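Local structure of Rab5 protein, putative (Plasmodium falciparum, 3CLV) at residues Ile126-Lys136 / Phe162-Tyr172. The protein is a putative Rab5, a small Ras-family protein with the P-loop nucleotide-binding fold, modelled here with guanosine-5'-diphosphate bound. Sequence-based numbering, arbitrary orientation.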
# COMPACT_ATOMS: atom_id res chain seq x y z
N ILE A 126 12.46 -17.75 18.33
CA ILE A 126 12.96 -19.12 18.50
C ILE A 126 12.60 -19.74 19.86
O ILE A 126 12.59 -20.97 20.00
CB ILE A 126 14.49 -19.26 18.19
CG1 ILE A 126 15.34 -18.30 19.02
CG2 ILE A 126 14.76 -19.07 16.70
CD1 ILE A 126 15.77 -18.85 20.39
N SER A 127 12.29 -18.89 20.83
CA SER A 127 11.97 -19.32 22.20
C SER A 127 10.48 -19.54 22.44
O SER A 127 10.05 -19.92 23.53
CB SER A 127 12.52 -18.31 23.22
OG SER A 127 11.84 -17.07 23.16
N ASN A 128 9.68 -19.29 21.41
CA ASN A 128 8.25 -19.42 21.51
C ASN A 128 7.69 -20.11 20.25
O ASN A 128 7.51 -19.47 19.20
CB ASN A 128 7.62 -18.04 21.72
CG ASN A 128 6.14 -18.12 22.03
OD1 ASN A 128 5.52 -19.17 21.89
ND2 ASN A 128 5.56 -17.00 22.44
N SER A 129 7.41 -21.41 20.36
CA SER A 129 7.02 -22.21 19.19
C SER A 129 5.68 -21.78 18.59
O SER A 129 5.50 -21.88 17.38
CB SER A 129 7.06 -23.73 19.48
OG SER A 129 6.04 -24.12 20.38
N ASN A 130 4.77 -21.29 19.43
CA ASN A 130 3.49 -20.76 18.96
C ASN A 130 3.67 -19.70 17.85
O ASN A 130 2.86 -19.63 16.93
CB ASN A 130 2.70 -20.15 20.13
CG ASN A 130 2.11 -21.20 21.07
OD1 ASN A 130 2.02 -22.39 20.74
ND2 ASN A 130 1.70 -20.76 22.27
N THR A 131 4.72 -18.91 17.95
CA THR A 131 4.98 -17.85 16.98
C THR A 131 5.46 -18.45 15.65
O THR A 131 5.20 -17.87 14.59
CB THR A 131 5.96 -16.78 17.50
OG1 THR A 131 7.29 -17.31 17.57
CG2 THR A 131 5.53 -16.27 18.89
N LEU A 132 6.15 -19.59 15.71
CA LEU A 132 6.47 -20.36 14.49
C LEU A 132 5.21 -20.87 13.79
O LEU A 132 5.06 -20.73 12.56
CB LEU A 132 7.43 -21.53 14.79
CG LEU A 132 7.78 -22.41 13.56
CD1 LEU A 132 8.36 -21.61 12.40
CD2 LEU A 132 8.71 -23.56 13.92
N ASP A 133 4.30 -21.47 14.56
CA ASP A 133 3.04 -21.98 14.01
C ASP A 133 2.25 -20.88 13.28
O ASP A 133 1.70 -21.12 12.20
CB ASP A 133 2.18 -22.57 15.14
CG ASP A 133 2.84 -23.75 15.85
OD1 ASP A 133 3.69 -24.46 15.25
OD2 ASP A 133 2.49 -23.97 17.03
N ARG A 134 2.19 -19.69 13.87
CA ARG A 134 1.54 -18.55 13.20
C ARG A 134 2.27 -18.10 11.93
O ARG A 134 1.64 -17.77 10.93
CB ARG A 134 1.38 -17.37 14.17
CG ARG A 134 0.16 -17.50 15.10
CD ARG A 134 -1.06 -16.73 14.55
NE ARG A 134 -1.17 -16.82 13.09
CZ ARG A 134 -2.08 -16.19 12.35
NH1 ARG A 134 -2.99 -15.41 12.91
NH2 ARG A 134 -2.07 -16.35 11.03
N ALA A 135 3.60 -18.05 11.99
CA ALA A 135 4.40 -17.71 10.82
C ALA A 135 4.12 -18.64 9.64
O ALA A 135 4.02 -18.18 8.51
CB ALA A 135 5.89 -17.71 11.16
N LYS A 136 3.98 -19.95 9.92
CA LYS A 136 3.68 -20.93 8.86
C LYS A 136 2.34 -20.66 8.19
O LYS A 136 2.23 -20.72 6.96
CB LYS A 136 3.71 -22.36 9.41
CG LYS A 136 5.12 -22.85 9.72
CD LYS A 136 5.14 -24.35 9.94
CE LYS A 136 6.51 -24.81 10.39
NZ LYS A 136 6.47 -26.26 10.77
N PHE A 162 15.87 -22.39 23.00
CA PHE A 162 15.17 -22.76 21.77
C PHE A 162 13.95 -23.64 22.08
O PHE A 162 14.06 -24.64 22.79
CB PHE A 162 16.10 -23.50 20.80
CG PHE A 162 17.02 -22.60 20.02
CD1 PHE A 162 18.10 -21.96 20.63
CD2 PHE A 162 16.83 -22.40 18.65
CE1 PHE A 162 18.96 -21.13 19.90
CE2 PHE A 162 17.68 -21.58 17.91
CZ PHE A 162 18.75 -20.94 18.54
N GLN A 163 12.80 -23.25 21.55
CA GLN A 163 11.59 -24.06 21.67
C GLN A 163 11.34 -24.74 20.33
O GLN A 163 10.56 -25.70 20.23
CB GLN A 163 10.41 -23.18 22.05
CG GLN A 163 9.37 -23.89 22.88
CD GLN A 163 8.38 -22.92 23.49
OE1 GLN A 163 7.42 -22.51 22.84
NE2 GLN A 163 8.60 -22.57 24.76
N VAL A 164 12.02 -24.25 19.30
CA VAL A 164 11.90 -24.81 17.95
C VAL A 164 13.14 -25.64 17.62
O VAL A 164 14.16 -25.52 18.28
CB VAL A 164 11.68 -23.70 16.88
CG1 VAL A 164 10.41 -22.89 17.20
CG2 VAL A 164 12.90 -22.79 16.76
N ASP A 165 13.01 -26.48 16.60
CA ASP A 165 14.14 -27.20 16.02
C ASP A 165 14.53 -26.47 14.73
O ASP A 165 13.76 -26.46 13.76
CB ASP A 165 13.73 -28.65 15.74
CG ASP A 165 14.91 -29.53 15.34
OD1 ASP A 165 15.69 -29.14 14.43
OD2 ASP A 165 15.05 -30.62 15.93
N ILE A 166 15.71 -25.84 14.74
CA ILE A 166 16.17 -25.05 13.59
C ILE A 166 16.21 -25.85 12.29
O ILE A 166 15.77 -25.35 11.26
CB ILE A 166 17.54 -24.38 13.84
CG1 ILE A 166 17.39 -23.19 14.79
CG2 ILE A 166 18.18 -23.93 12.52
CD1 ILE A 166 16.34 -22.14 14.35
N LEU A 167 16.71 -27.09 12.36
CA LEU A 167 16.76 -27.96 11.19
C LEU A 167 15.38 -28.21 10.60
O LEU A 167 15.23 -28.22 9.37
CB LEU A 167 17.43 -29.30 11.54
CG LEU A 167 18.93 -29.50 11.30
CD1 LEU A 167 19.73 -28.21 11.45
CD2 LEU A 167 19.46 -30.61 12.23
N GLU A 168 14.38 -28.42 11.46
CA GLU A 168 13.01 -28.54 10.98
C GLU A 168 12.58 -27.24 10.28
O GLU A 168 11.91 -27.28 9.25
CB GLU A 168 12.05 -28.91 12.12
CG GLU A 168 10.61 -29.18 11.67
CD GLU A 168 9.81 -27.91 11.44
OE1 GLU A 168 9.98 -26.93 12.22
OE2 GLU A 168 9.00 -27.89 10.48
N VAL A 169 12.96 -26.11 10.88
CA VAL A 169 12.61 -24.79 10.34
C VAL A 169 13.28 -24.55 8.98
O VAL A 169 12.61 -24.15 8.04
CB VAL A 169 12.94 -23.64 11.32
CG1 VAL A 169 12.49 -22.30 10.72
CG2 VAL A 169 12.24 -23.86 12.66
N GLN A 170 14.58 -24.80 8.91
CA GLN A 170 15.32 -24.79 7.63
C GLN A 170 14.72 -25.73 6.59
O GLN A 170 14.59 -25.36 5.42
CB GLN A 170 16.78 -25.15 7.85
CG GLN A 170 17.59 -24.06 8.53
CD GLN A 170 19.03 -24.47 8.73
OE1 GLN A 170 19.31 -25.52 9.33
NE2 GLN A 170 19.96 -23.66 8.23
N LYS A 171 14.33 -26.94 7.01
CA LYS A 171 13.67 -27.86 6.08
C LYS A 171 12.36 -27.28 5.59
O LYS A 171 12.07 -27.33 4.38
CB LYS A 171 13.45 -29.24 6.70
CG LYS A 171 12.96 -30.30 5.69
N TYR A 172 11.58 -26.72 6.53
CA TYR A 172 10.32 -26.07 6.22
C TYR A 172 10.50 -25.00 5.14
O TYR A 172 9.72 -24.95 4.19
CB TYR A 172 9.63 -25.47 7.48
CG TYR A 172 8.43 -24.62 7.12
CD1 TYR A 172 7.21 -25.21 6.80
CD2 TYR A 172 8.53 -23.22 7.07
CE1 TYR A 172 6.11 -24.44 6.44
CE2 TYR A 172 7.40 -22.42 6.71
CZ TYR A 172 6.21 -23.05 6.39
OH TYR A 172 5.10 -22.32 6.03
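Lys-136 CG and Ile-126 CD1 each make a CH-pi contact, with the rings of Tyr-172 and Phe-162 respectively: the first joins the parallel helices 129-145 and 166-175 of the Ras-type P-loop fold, the second the loops leading into them. The short helical segments are nearly parallel, with axes 12.7 Å apart, so the contact between the helices is made by side chains reaching across. CG of Lys-136 lies 3.8 Å from the Tyr-172 ring centroid, displaced toward the hydroxyl end. The lysine chain, extended beyond CG, then slides past the ring in the opposite sense to the tyrosine and carries NZ to within 3.0 Å of Glu-168 OE2. This salt bridge uses the syn side of the carboxylate, with NZ 28° out of its plane; the bend at chi2 of Glu-168 turns the acid toward the lysine. One turn earlier in the helix, Leu-132 CD2 meets Val-169 CG2 tip to tip at 3.8 Å and also touches Val-164 CG1, while Leu-132 and Val-169 both rest on Phe-124 of strand 119-125.

Toward the helix N-termini, the loops are joined by polar bonds. Gln-163 N donates almost straight to Ile-126 O, and Val-164 N adds a weak bond to the same oxygen. The amide of Gln-163 reaches back to the start of helix 129-145, where its OE1 accepts from Ser-129 N at 2.7 Å, the donor standing 38° out of the carbonyl plane. Beside it, Asn-128 is the N-cap, its OD1 accepting a weak bond from Asn-130 N. The side chain of Ser-127, whose OG bonds to Asp-125 and Lys-159, lies about 8 Å from the bound guanosine-5'-diphosphate. Next to the Gln-163 to Ile-126 backbone pair, Ile-126 CD1 sits 3.8 Å from the Phe-162 ring centroid, just 6° off the normal, and Ile-166 CD1 lies in plane at the ring's edge.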